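Local coordinates for acetaldehyde dehydrogenase (Acetylating) (Geobacillus thermoglucosidasius, PDB 5J78), which catalyses the NAD-linked, coenzyme A-dependent interconversion of acetaldehyde and acetyl-CoA as a member of the aldehyde dehydrogenase family, at residues K265-G270 with G423-G428; L260-K265 with V343-A348; K385-G390 with H394-H399; R417-A422 with A431-K436; G427-T432 with L439-G444. All coordinates share one frame; numbering follows the deposited sequence.

Along the chain, interaction 2 opens first, on helix 254-265, and closes a loop of 77 residues at strand 345-349. Interaction 1 starts from the end of the same helix, sharing Lys265, and closes much later at helix 424-428, so the two cross. Interaction 3, a short helix-to-strand closure at 385-390 and 394-399, follows interaction 2 and falls wholly within the span of interaction 1. Interaction 4 leaves strand 415-420 and returns at 431-436, crossing interaction 1. Interaction 5 begins at 427-432, where interaction 1 ends, and reaches 439-444. Interactions 2, 3 and 4 all reach the seven-stranded parallel sheet, while 1 and 5 both use helix 424-428, sharing Gly427 and Gly428.

Interaction 1. Residues K265-G270 with G423-G428; sequences KTFDYG and GTTFGG
Phe267 and Phe426 meet in a T-shaped (edge-to-face) aromatic pair that accounts for most of the surface buried here. The ring centroids are 4.9 Å apart and the planes stand at 80°, with Phe426 supplying the edge and Phe267 the face. The CE1-CZ edge of Phe426 does the touching: its CZ comes to 3.4 Å from Phe267 CD1, while its CE1 sits above the Phe267 plane, offset toward the rim. Phe267 holds its CG anti to the backbone N (chi1 -178°), which carries the ring from the loop toward helix 424-428. Thr425 adds a lighter apolar touch. Its methyl CG2 approaches the Phe267 ring obliquely, 4.2 Å from CD2. No hydrogen bond crosses between 265-270 and 423-428, and all three touching residues are buried. Phe267 also packs on Asp91 and Leu94 of helix 89-107, and Phe426 reaches Met473 of the second subunit. The aromatic pair thus joins the loop that follows helix 254-265, a few residues ahead of Cys273 (found as 3-sulfinoalanine), to the short helix 424-428 just beyond strand 415-420, with helix 89-107 alongside.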
# COMPACT_ATOMS: atom_id res chain seq x y z
N LYS A 265 -37.04 -9.77 -18.48
CA LYS A 265 -35.79 -10.48 -18.73
C LYS A 265 -35.12 -10.05 -20.03
O LYS A 265 -33.89 -9.91 -20.09
CB LYS A 265 -36.04 -11.99 -18.75
CG LYS A 265 -34.85 -12.85 -19.14
CD LYS A 265 -33.62 -12.54 -18.31
CE LYS A 265 -32.67 -13.67 -18.33
NZ LYS A 265 -31.43 -13.34 -17.55
N THR A 266 -35.92 -9.84 -21.07
CA THR A 266 -35.36 -9.52 -22.38
C THR A 266 -35.19 -8.01 -22.57
O THR A 266 -34.70 -7.57 -23.60
CB THR A 266 -36.24 -10.10 -23.52
OG1 THR A 266 -37.52 -9.46 -23.53
CG2 THR A 266 -36.41 -11.61 -23.33
N PHE A 267 -35.57 -7.23 -21.57
CA PHE A 267 -35.44 -5.78 -21.69
C PHE A 267 -33.97 -5.40 -21.81
O PHE A 267 -33.14 -5.77 -20.98
CB PHE A 267 -36.10 -5.07 -20.50
CG PHE A 267 -36.04 -3.56 -20.58
CD1 PHE A 267 -37.01 -2.86 -21.29
CD2 PHE A 267 -35.05 -2.85 -19.92
CE1 PHE A 267 -36.98 -1.46 -21.36
CE2 PHE A 267 -35.00 -1.45 -19.99
CZ PHE A 267 -35.98 -0.75 -20.72
N ASP A 268 -33.66 -4.66 -22.86
CA ASP A 268 -32.30 -4.34 -23.25
C ASP A 268 -31.41 -5.58 -23.32
O ASP A 268 -30.22 -5.53 -23.00
CB ASP A 268 -31.70 -3.33 -22.28
CG ASP A 268 -30.58 -2.52 -22.90
OD1 ASP A 268 -30.64 -2.31 -24.13
OD2 ASP A 268 -29.66 -2.10 -22.17
N TYR A 269 -31.99 -6.69 -23.77
CA TYR A 269 -31.31 -7.99 -23.76
C TYR A 269 -30.66 -8.35 -22.40
O TYR A 269 -29.60 -8.96 -22.36
CB TYR A 269 -30.25 -8.04 -24.87
CG TYR A 269 -30.82 -7.93 -26.27
CD1 TYR A 269 -32.09 -8.44 -26.57
CD2 TYR A 269 -30.11 -7.32 -27.29
CE1 TYR A 269 -32.61 -8.34 -27.83
CE2 TYR A 269 -30.62 -7.22 -28.57
CZ TYR A 269 -31.87 -7.74 -28.82
OH TYR A 269 -32.40 -7.64 -30.06
N GLY A 270 -31.32 -8.01 -21.29
CA GLY A 270 -30.98 -8.55 -19.98
C GLY A 270 -29.82 -7.88 -19.23
O GLY A 270 -29.21 -8.49 -18.34
N GLY A 423 -42.46 -7.64 -13.21
CA GLY A 423 -41.16 -8.01 -13.73
C GLY A 423 -40.13 -7.42 -12.79
O GLY A 423 -40.29 -6.30 -12.29
N THR A 424 -39.06 -8.15 -12.52
CA THR A 424 -38.14 -7.70 -11.50
C THR A 424 -37.25 -6.57 -12.01
O THR A 424 -36.82 -5.73 -11.22
CB THR A 424 -37.29 -8.86 -10.97
OG1 THR A 424 -36.60 -9.50 -12.05
CG2 THR A 424 -38.18 -9.87 -10.25
N THR A 425 -37.00 -6.53 -13.32
CA THR A 425 -36.26 -5.39 -13.89
C THR A 425 -36.99 -4.11 -13.54
O THR A 425 -36.41 -3.19 -12.95
CB THR A 425 -36.11 -5.48 -15.41
OG1 THR A 425 -35.22 -6.55 -15.73
CG2 THR A 425 -35.54 -4.18 -15.99
N PHE A 426 -38.26 -4.06 -13.90
CA PHE A 426 -39.05 -2.84 -13.77
C PHE A 426 -39.50 -2.59 -12.33
O PHE A 426 -39.67 -1.44 -11.91
CB PHE A 426 -40.25 -2.90 -14.71
CG PHE A 426 -39.88 -3.20 -16.13
CD1 PHE A 426 -38.91 -2.44 -16.77
CD2 PHE A 426 -40.48 -4.25 -16.82
CE1 PHE A 426 -38.54 -2.72 -18.09
CE2 PHE A 426 -40.13 -4.53 -18.14
CZ PHE A 426 -39.16 -3.77 -18.77
N GLY A 427 -39.71 -3.66 -11.57
CA GLY A 427 -40.04 -3.52 -10.17
C GLY A 427 -38.86 -2.98 -9.38
O GLY A 427 -38.98 -2.02 -8.62
N GLY A 428 -37.70 -3.58 -9.59
CA GLY A 428 -36.52 -3.25 -8.81
C GLY A 428 -36.20 -1.79 -8.90
O GLY A 428 -35.91 -1.14 -7.88

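Interaction 2. Residues L260-K265 with V343-A348; sequences LIIQSK and VKLLVA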
# COMPACT_ATOMS: atom_id res chain seq x y z
N LEU A 260 -44.90 -11.00 -17.86
CA LEU A 260 -44.16 -10.01 -17.07
C LEU A 260 -42.67 -10.38 -17.03
O LEU A 260 -41.81 -9.51 -17.18
CB LEU A 260 -44.74 -9.89 -15.65
CG LEU A 260 -46.13 -9.25 -15.56
CD1 LEU A 260 -46.84 -9.60 -14.25
CD2 LEU A 260 -46.05 -7.76 -15.75
N ILE A 261 -42.39 -11.68 -16.87
CA ILE A 261 -41.02 -12.17 -16.76
C ILE A 261 -40.24 -12.00 -18.07
O ILE A 261 -39.08 -11.58 -18.06
CB ILE A 261 -41.00 -13.65 -16.34
CG1 ILE A 261 -41.38 -13.79 -14.86
CG2 ILE A 261 -39.62 -14.25 -16.54
CD1 ILE A 261 -41.75 -15.22 -14.46
N ILE A 262 -40.88 -12.31 -19.20
CA ILE A 262 -40.19 -12.24 -20.48
C ILE A 262 -39.94 -10.78 -20.85
O ILE A 262 -38.87 -10.42 -21.32
CB ILE A 262 -40.98 -12.96 -21.61
CG1 ILE A 262 -40.86 -14.46 -21.44
CG2 ILE A 262 -40.46 -12.56 -22.98
CD1 ILE A 262 -41.75 -15.31 -22.40
N GLN A 263 -40.93 -9.93 -20.61
CA GLN A 263 -40.74 -8.52 -20.88
C GLN A 263 -39.56 -7.96 -20.06
O GLN A 263 -38.74 -7.20 -20.57
CB GLN A 263 -42.01 -7.73 -20.57
CG GLN A 263 -41.95 -6.30 -21.12
CD GLN A 263 -43.12 -5.43 -20.70
OE1 GLN A 263 -43.98 -5.84 -19.91
NE2 GLN A 263 -43.15 -4.21 -21.22
N SER A 264 -39.48 -8.35 -18.79
CA SER A 264 -38.44 -7.87 -17.89
C SER A 264 -37.08 -8.46 -18.24
O SER A 264 -36.08 -7.73 -18.28
CB SER A 264 -38.80 -8.21 -16.43
OG SER A 264 -37.68 -8.08 -15.58
N LYS A 265 -37.04 -9.77 -18.48
CA LYS A 265 -35.79 -10.48 -18.73
C LYS A 265 -35.12 -10.05 -20.03
O LYS A 265 -33.89 -9.91 -20.09
CB LYS A 265 -36.04 -11.99 -18.75
CG LYS A 265 -34.85 -12.85 -19.14
CD LYS A 265 -33.62 -12.54 -18.31
CE LYS A 265 -32.67 -13.67 -18.33
NZ LYS A 265 -31.43 -13.34 -17.55
N VAL A 343 -37.02 -16.55 -31.60
CA VAL A 343 -36.74 -16.86 -30.19
C VAL A 343 -36.44 -15.58 -29.40
O VAL A 343 -35.66 -14.75 -29.83
CB VAL A 343 -35.57 -17.84 -30.06
CG1 VAL A 343 -35.14 -18.01 -28.60
CG2 VAL A 343 -35.94 -19.19 -30.64
N LYS A 344 -37.07 -15.42 -28.23
CA LYS A 344 -36.86 -14.21 -27.41
C LYS A 344 -35.91 -14.42 -26.24
O LYS A 344 -35.30 -13.47 -25.74
CB LYS A 344 -38.19 -13.68 -26.89
CG LYS A 344 -38.96 -12.85 -27.91
CD LYS A 344 -40.34 -12.51 -27.37
CE LYS A 344 -40.79 -11.09 -27.72
NZ LYS A 344 -41.54 -10.47 -26.58
N LEU A 345 -35.82 -15.66 -25.78
CA LEU A 345 -34.92 -15.99 -24.69
C LEU A 345 -34.65 -17.47 -24.69
O LEU A 345 -35.49 -18.26 -25.12
CB LEU A 345 -35.49 -15.54 -23.34
CG LEU A 345 -36.72 -16.27 -22.78
CD1 LEU A 345 -36.97 -15.89 -21.32
CD2 LEU A 345 -37.94 -15.95 -23.61
N LEU A 346 -33.45 -17.81 -24.24
CA LEU A 346 -33.04 -19.18 -23.99
C LEU A 346 -33.30 -19.57 -22.55
O LEU A 346 -32.99 -18.81 -21.64
CB LEU A 346 -31.54 -19.32 -24.27
CG LEU A 346 -31.05 -18.82 -25.62
CD1 LEU A 346 -29.55 -19.12 -25.78
CD2 LEU A 346 -31.87 -19.48 -26.74
N VAL A 347 -33.83 -20.77 -22.37
CA VAL A 347 -34.12 -21.33 -21.06
C VAL A 347 -33.42 -22.68 -20.91
O VAL A 347 -33.30 -23.44 -21.87
CB VAL A 347 -35.62 -21.50 -20.82
CG1 VAL A 347 -35.88 -22.09 -19.44
CG2 VAL A 347 -36.35 -20.18 -21.01
N ALA A 348 -32.96 -22.97 -19.70
CA ALA A 348 -32.22 -24.20 -19.41
C ALA A 348 -32.63 -24.77 -18.07
O ALA A 348 -32.41 -24.14 -17.02
CB ALA A 348 -30.72 -23.95 -19.43
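Where Ile262 meets Leu345 the contact is wholly aliphatic, with no flat group on either side: two branched chains cross at about a right angle. Ile262 presents the CG1-CD1 arm. Its CG1 lies 3.9 Å from Leu345 CD2 and 4.1 Å from Leu345 CD1, so that one methylene faces both methyls of the leucine fork, while Ile262 CD1 extends past CD2 at 4.0 Å. Leu345 reaches this position with CG set between its backbone N and carbonyl carbon (chi1 69°), an arrangement that directs the fork at the helix. Lys265, one turn further on, contributes only its aliphatic root, with CG 4.3 Å from Leu345 CD1. Its ammonium group turns elsewhere, and NZ is hydrogen-bonded to the backbone carbonyls of Glu276 and Ser365. At the border of the contact, the solvent-exposed Lys344 brings only its end near, with NZ 4.3 Å from Ile262 CG2. Leu345 also packs on Ala298 and Leu368, residues of the strands that flank its own. Helix 254-265 connects the adjacent parallel strands 244-248 and 276-282, a beta-alpha-beta crossover, and its last turns reach across to Leu345 at the start of strand 345-349: helix-on-sheet packing of the seven-stranded parallel alpha/beta domain, which in this family is the catalytic domain.

Interaction 3. Residues K385-G390 with H394-H399; sequences KLLEVG and HTVGIH. With ACT (acetate ion), chain E.
Leu387 packs on Val396 in the second half of a beta-alpha-beta crossover, in which helix 376-388 links the parallel strands 367-373 and 395-399, passing over two intervening strands of the sheet. Both leucine methyls straddle a single valine methyl: Val396 CG1 is 3.8 Å from Leu387 CD1 and 4.0 Å from Leu387 CD2. Val396 places CG1 anti to its carbonyl carbon (chi1 -67°), which directs that methyl at the helix. The second leucine methyl also rests near the backbone, with Leu387 CD2 4.0 Å from Thr395 O. At the start of the strand, the His394 ring has polar partners at both nitrogens. Within the protein, its ND1 is hydrogen-bonded to Thr395 OG1 at 2.8 Å, whereas its NE2 donates only a long, weak hydrogen bond of 3.3 Å to O of an acetate ion, bent to 139° at the hydrogen. The acetate oxygen lies at the ring edge, close to its plane. This ion probably comes from the crystallisation liquor. Leu441 and Cys443 pack against the same imidazole, and the carbonyl of His394 is bonded by Arg417. Past this corner, strand 395-399 runs between strands 244-248 and 415-420, and Leu387 of the covering helix also reaches Pro245 on the former.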
# COMPACT_ATOMS: atom_id res chain seq x y z
N LYS A 385 -29.85 -20.00 -1.85
CA LYS A 385 -28.60 -20.45 -2.49
C LYS A 385 -28.20 -19.64 -3.73
O LYS A 385 -27.02 -19.38 -3.97
CB LYS A 385 -28.71 -21.92 -2.89
CG LYS A 385 -28.63 -22.92 -1.75
CD LYS A 385 -28.21 -24.29 -2.29
CE LYS A 385 -28.33 -25.40 -1.25
NZ LYS A 385 -29.75 -25.80 -1.04
N LEU A 386 -29.18 -19.29 -4.56
CA LEU A 386 -28.93 -18.45 -5.73
C LEU A 386 -28.45 -17.04 -5.33
O LEU A 386 -27.52 -16.52 -5.94
CB LEU A 386 -30.21 -18.38 -6.57
CG LEU A 386 -30.50 -19.75 -7.22
CD1 LEU A 386 -31.98 -19.95 -7.53
CD2 LEU A 386 -29.67 -19.94 -8.45
N LEU A 387 -29.05 -16.45 -4.30
CA LEU A 387 -28.62 -15.13 -3.84
C LEU A 387 -27.18 -15.18 -3.37
O LEU A 387 -26.40 -14.27 -3.62
CB LEU A 387 -29.53 -14.63 -2.74
CG LEU A 387 -30.93 -14.30 -3.23
CD1 LEU A 387 -31.82 -14.04 -2.05
CD2 LEU A 387 -30.94 -13.11 -4.21
N GLU A 388 -26.80 -16.28 -2.72
CA GLU A 388 -25.44 -16.44 -2.25
C GLU A 388 -24.42 -16.54 -3.39
O GLU A 388 -23.25 -16.26 -3.19
CB GLU A 388 -25.36 -17.66 -1.33
CG GLU A 388 -26.15 -17.39 -0.05
CD GLU A 388 -26.29 -18.58 0.87
OE1 GLU A 388 -26.16 -19.74 0.41
OE2 GLU A 388 -26.54 -18.34 2.08
N VAL A 389 -24.87 -16.91 -4.59
CA VAL A 389 -23.99 -16.82 -5.77
C VAL A 389 -24.05 -15.42 -6.42
O VAL A 389 -24.38 -15.29 -7.60
CB VAL A 389 -24.35 -17.90 -6.86
CG1 VAL A 389 -23.24 -18.03 -7.88
CG2 VAL A 389 -24.60 -19.25 -6.23
N GLY A 390 -23.79 -14.38 -5.65
CA GLY A 390 -23.64 -13.04 -6.21
C GLY A 390 -24.91 -12.22 -6.41
O GLY A 390 -24.99 -11.46 -7.38
N HIS A 394 -29.92 -7.72 -3.08
CA HIS A 394 -30.38 -6.99 -4.26
C HIS A 394 -31.89 -7.11 -4.46
O HIS A 394 -32.64 -6.31 -3.89
CB HIS A 394 -29.61 -7.45 -5.49
CG HIS A 394 -29.63 -6.46 -6.61
ND1 HIS A 394 -30.79 -6.11 -7.26
CD2 HIS A 394 -28.64 -5.72 -7.16
CE1 HIS A 394 -30.51 -5.22 -8.19
NE2 HIS A 394 -29.22 -4.96 -8.15
N THR A 395 -32.33 -8.11 -5.24
CA THR A 395 -33.74 -8.24 -5.61
C THR A 395 -34.18 -9.70 -5.68
O THR A 395 -33.40 -10.56 -6.08
CB THR A 395 -34.01 -7.58 -6.96
OG1 THR A 395 -33.53 -6.24 -6.92
CG2 THR A 395 -35.49 -7.54 -7.29
N VAL A 396 -35.41 -9.96 -5.24
CA VAL A 396 -36.08 -11.23 -5.53
C VAL A 396 -37.48 -10.97 -6.09
O VAL A 396 -38.01 -9.85 -5.99
CB VAL A 396 -36.23 -12.13 -4.27
CG1 VAL A 396 -34.89 -12.61 -3.77
CG2 VAL A 396 -36.97 -11.41 -3.18
N GLY A 397 -38.07 -12.00 -6.68
CA GLY A 397 -39.44 -11.93 -7.17
C GLY A 397 -40.28 -13.14 -6.79
O GLY A 397 -39.76 -14.24 -6.53
N ILE A 398 -41.59 -12.93 -6.77
CA ILE A 398 -42.54 -14.04 -6.64
C ILE A 398 -43.82 -13.71 -7.40
O ILE A 398 -44.28 -12.56 -7.38
CB ILE A 398 -42.88 -14.33 -5.14
CG1 ILE A 398 -44.03 -15.35 -5.05
CG2 ILE A 398 -43.25 -13.04 -4.40
CD1 ILE A 398 -44.28 -15.88 -3.64
N HIS A 399 -44.37 -14.72 -8.09
CA HIS A 399 -45.68 -14.61 -8.73
C HIS A 399 -46.68 -15.53 -8.06
O HIS A 399 -46.48 -16.74 -8.01
CB HIS A 399 -45.58 -14.94 -10.22
CG HIS A 399 -44.79 -13.93 -10.99
ND1 HIS A 399 -45.36 -12.80 -11.53
CD2 HIS A 399 -43.47 -13.86 -11.27
CE1 HIS A 399 -44.43 -12.08 -12.13
NE2 HIS A 399 -43.27 -12.71 -11.98
C ACT E . -30.01 -2.07 -11.11
O ACT E . -29.23 -2.32 -10.18
OXT ACT E . -30.83 -2.98 -11.40
CH3 ACT E . -29.97 -0.75 -11.83

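Interaction 4. Residues R417-A422 with A431-K436; sequences RIVVNA and ATVNVK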
# COMPACT_ATOMS: atom_id res chain seq x y z
N ARG A 417 -35.22 -5.15 -2.46
CA ARG A 417 -36.40 -5.06 -3.31
C ARG A 417 -37.02 -6.44 -3.44
O ARG A 417 -36.42 -7.32 -4.02
CB ARG A 417 -36.04 -4.54 -4.71
CG ARG A 417 -35.69 -3.03 -4.80
CD ARG A 417 -34.37 -2.82 -5.47
NE ARG A 417 -33.34 -3.50 -4.71
CZ ARG A 417 -32.57 -2.92 -3.78
NH1 ARG A 417 -32.65 -1.61 -3.54
NH2 ARG A 417 -31.69 -3.66 -3.13
N ILE A 418 -38.23 -6.62 -2.90
CA ILE A 418 -38.91 -7.91 -2.90
C ILE A 418 -40.17 -7.72 -3.75
O ILE A 418 -41.19 -7.19 -3.30
CB ILE A 418 -39.22 -8.40 -1.47
CG1 ILE A 418 -37.91 -8.62 -0.69
CG2 ILE A 418 -39.97 -9.73 -1.50
CD1 ILE A 418 -38.09 -8.84 0.82
N VAL A 419 -40.07 -8.12 -5.02
CA VAL A 419 -41.05 -7.72 -6.04
C VAL A 419 -42.15 -8.77 -6.16
O VAL A 419 -41.87 -9.95 -6.37
CB VAL A 419 -40.36 -7.51 -7.42
CG1 VAL A 419 -41.36 -7.12 -8.49
CG2 VAL A 419 -39.29 -6.43 -7.32
N VAL A 420 -43.40 -8.35 -6.02
CA VAL A 420 -44.55 -9.25 -6.12
C VAL A 420 -45.37 -8.95 -7.38
O VAL A 420 -45.82 -7.81 -7.60
CB VAL A 420 -45.47 -9.15 -4.87
CG1 VAL A 420 -46.58 -10.20 -4.94
CG2 VAL A 420 -44.66 -9.34 -3.60
N ASN A 421 -45.55 -9.98 -8.19
CA ASN A 421 -46.40 -9.91 -9.38
C ASN A 421 -46.04 -8.74 -10.27
O ASN A 421 -46.89 -7.91 -10.61
CB ASN A 421 -47.87 -9.82 -8.97
CG ASN A 421 -48.38 -11.12 -8.34
OD1 ASN A 421 -47.83 -12.19 -8.58
ND2 ASN A 421 -49.44 -11.02 -7.53
N ALA A 422 -44.75 -8.68 -10.62
CA ALA A 422 -44.24 -7.72 -11.58
C ALA A 422 -42.92 -8.23 -12.12
O ALA A 422 -42.33 -9.17 -11.58
CB ALA A 422 -44.07 -6.33 -10.94
N ALA A 431 -40.04 1.34 -11.61
CA ALA A 431 -40.92 1.68 -12.72
C ALA A 431 -42.34 1.17 -12.48
O ALA A 431 -43.29 1.92 -12.66
CB ALA A 431 -40.36 1.09 -14.04
N THR A 432 -42.47 -0.10 -12.10
CA THR A 432 -43.78 -0.73 -11.98
C THR A 432 -44.21 -1.15 -10.56
O THR A 432 -45.31 -1.68 -10.39
CB THR A 432 -43.85 -2.00 -12.88
OG1 THR A 432 -42.75 -2.86 -12.57
CG2 THR A 432 -43.81 -1.61 -14.39
N VAL A 433 -43.35 -0.95 -9.56
CA VAL A 433 -43.76 -1.07 -8.15
C VAL A 433 -43.27 0.20 -7.45
O VAL A 433 -42.35 0.87 -7.95
CB VAL A 433 -43.20 -2.33 -7.44
CG1 VAL A 433 -43.37 -3.60 -8.31
CG2 VAL A 433 -41.73 -2.16 -7.09
N ASN A 434 -43.87 0.52 -6.30
CA ASN A 434 -43.59 1.80 -5.64
C ASN A 434 -42.39 1.74 -4.68
O ASN A 434 -42.55 1.85 -3.46
CB ASN A 434 -44.83 2.27 -4.90
CG ASN A 434 -45.93 2.71 -5.83
OD1 ASN A 434 -45.67 3.40 -6.82
ND2 ASN A 434 -47.16 2.30 -5.55
N VAL A 435 -41.20 1.53 -5.24
CA VAL A 435 -39.96 1.95 -4.60
C VAL A 435 -39.46 3.17 -5.37
O VAL A 435 -39.93 3.44 -6.45
CB VAL A 435 -38.91 0.82 -4.58
CG1 VAL A 435 -39.42 -0.33 -3.75
CG2 VAL A 435 -38.58 0.32 -5.99
N LYS A 436 -38.51 3.92 -4.81
CA LYS A 436 -38.06 5.16 -5.46
C LYS A 436 -37.41 4.88 -6.82
O LYS A 436 -36.51 4.06 -6.89
CB LYS A 436 -37.07 5.88 -4.55
CG LYS A 436 -37.69 6.43 -3.29
CD LYS A 436 -38.64 7.60 -3.61
CE LYS A 436 -39.25 8.19 -2.35
NZ LYS A 436 -40.31 9.18 -2.69
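A single methyl, CG1 of Val433, serves both strand 415-420 and a residue beyond its end, and the two segments meet without any hydrogen bond between them. It sits 3.9 Å from Ala422 CB and 4.1 Å from Val419 CG1. Val433 turns this methyl to them with CG1 anti to its own carbonyl carbon (chi1 -46°), its side chain lying roughly perpendicular to that of Val419. The chain turns at Asn421, whose left-handed backbone (phi 53°) follows the strand, and Ala422 CB comes to face the returning loop. The hydroxyl of Thr432 lies beside the same CB, with OG1 4.1 Å from Ala422 CB. Beyond Val433 the loop turns through an inverse gamma turn centred on Asn434, where Val435 N makes a weak 3.0 Å hydrogen bond to Val433 O. The Asn434 amide is spent on the second subunit, its OD1 bonded to Arg471 of that chain and its ND2 to the carbonyl of Asn122 there, while Val433 packs on Ala467 of the same neighbour. Earlier in the strand, Arg417 is anchored by the carbonyl of Gly442 and by Asn454. Strand 415-420 is outermost in its own chain, yet a parallel strand of the second subunit continues the sheet from it, an intersubunit sheet extension characteristic of aldehyde dehydrogenase dimers.

Interaction 5. Residues G427-T432 with L439-G444; sequences GGIGAT and LTLGCG
The backbone of 427-432 leaves helix 424-428 through a Schellman motif, in which Gly430 takes a positive phi and two backbone bonds run back into the last turn, one of them from Gly430 N to Gly427 O at 2.9 Å. This capped helix end lies against the loop 439-444, the CA atoms of Ile429 and Leu439 being 6.2 Å apart. Ile429 and Leu439 lie side by side and point the same way. They touch through branch methyls, Ile429 CG2 with Leu439 CD2 at 4.1 Å. In Ile429 the CG1 arm falls between backbone N and carbonyl carbon (chi1 67°), which leaves CG2 anti to the carbonyl carbon and turned to the leucines. Leu441 approaches from further along the loop, and its CD2 lies 4.5 Å from Ile429 CG2, a looser contact. The link between the segments is apolar, although the backbone of Ile429 is bonded to Ser438, just ahead of Leu439. Ile429 also packs on Phe98 of helix 89-107, and Leu439 on Ser145 and Phe149 of helix 143-156, so each side of the contact meets a helix from earlier in the chain. The closest approach of Leu441 within this contact is to the main chain: CD2 rests 3.6 Å from Gly428 O, a carbonyl hydrogen-bonded by Asn454 ND2.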
# COMPACT_ATOMS: atom_id res chain seq x y z
N GLY A 427 -39.71 -3.66 -11.57
CA GLY A 427 -40.04 -3.52 -10.17
C GLY A 427 -38.86 -2.98 -9.38
O GLY A 427 -38.98 -2.02 -8.62
N GLY A 428 -37.70 -3.58 -9.59
CA GLY A 428 -36.52 -3.25 -8.81
C GLY A 428 -36.20 -1.79 -8.90
O GLY A 428 -35.91 -1.14 -7.88
N ILE A 429 -36.24 -1.27 -10.12
CA ILE A 429 -35.86 0.13 -10.33
C ILE A 429 -36.98 1.09 -9.98
O ILE A 429 -36.78 2.29 -10.03
CB ILE A 429 -35.42 0.38 -11.79
CG1 ILE A 429 -36.60 0.22 -12.74
CG2 ILE A 429 -34.26 -0.56 -12.15
CD1 ILE A 429 -36.25 0.50 -14.20
N GLY A 430 -38.17 0.57 -9.66
CA GLY A 430 -39.29 1.42 -9.28
C GLY A 430 -40.15 1.95 -10.43
O GLY A 430 -40.92 2.89 -10.24
N ALA A 431 -40.04 1.34 -11.61
CA ALA A 431 -40.92 1.68 -12.72
C ALA A 431 -42.34 1.17 -12.48
O ALA A 431 -43.29 1.92 -12.66
CB ALA A 431 -40.36 1.09 -14.04
N THR A 432 -42.47 -0.10 -12.10
CA THR A 432 -43.78 -0.73 -11.98
C THR A 432 -44.21 -1.15 -10.56
O THR A 432 -45.31 -1.68 -10.39
CB THR A 432 -43.85 -2.00 -12.88
OG1 THR A 432 -42.75 -2.86 -12.57
CG2 THR A 432 -43.81 -1.61 -14.39
N LEU A 439 -31.47 4.10 -10.62
CA LEU A 439 -30.57 3.14 -11.27
C LEU A 439 -29.34 2.83 -10.40
O LEU A 439 -28.33 2.32 -10.89
CB LEU A 439 -30.16 3.67 -12.66
CG LEU A 439 -31.37 3.76 -13.60
CD1 LEU A 439 -31.07 4.44 -14.93
CD2 LEU A 439 -31.92 2.38 -13.86
N THR A 440 -29.43 3.14 -9.11
CA THR A 440 -28.38 2.81 -8.15
C THR A 440 -29.07 2.15 -6.99
O THR A 440 -29.63 2.81 -6.11
CB THR A 440 -27.61 4.05 -7.70
OG1 THR A 440 -26.88 4.56 -8.82
CG2 THR A 440 -26.63 3.71 -6.54
N LEU A 441 -29.04 0.83 -7.02
CA LEU A 441 -29.81 0.02 -6.10
C LEU A 441 -28.88 -0.50 -5.01
O LEU A 441 -28.05 -1.36 -5.26
CB LEU A 441 -30.50 -1.13 -6.84
CG LEU A 441 -31.87 -0.83 -7.45
CD1 LEU A 441 -31.85 0.45 -8.22
CD2 LEU A 441 -32.39 -1.98 -8.35
N GLY A 442 -28.99 0.06 -3.82
CA GLY A 442 -28.11 -0.34 -2.73
C GLY A 442 -28.50 -1.70 -2.20
O GLY A 442 -29.69 -2.01 -2.10
N CYS A 443 -27.52 -2.52 -1.86
CA CYS A 443 -27.79 -3.89 -1.41
C CYS A 443 -27.59 -4.09 0.09
O CYS A 443 -27.47 -5.22 0.57
CB CYS A 443 -26.92 -4.88 -2.18
SG CYS A 443 -27.42 -4.94 -3.96
N GLY A 444 -27.56 -2.99 0.83
CA GLY A 444 -27.38 -3.03 2.27
C GLY A 444 -26.08 -3.67 2.74
O GLY A 444 -25.18 -3.96 1.94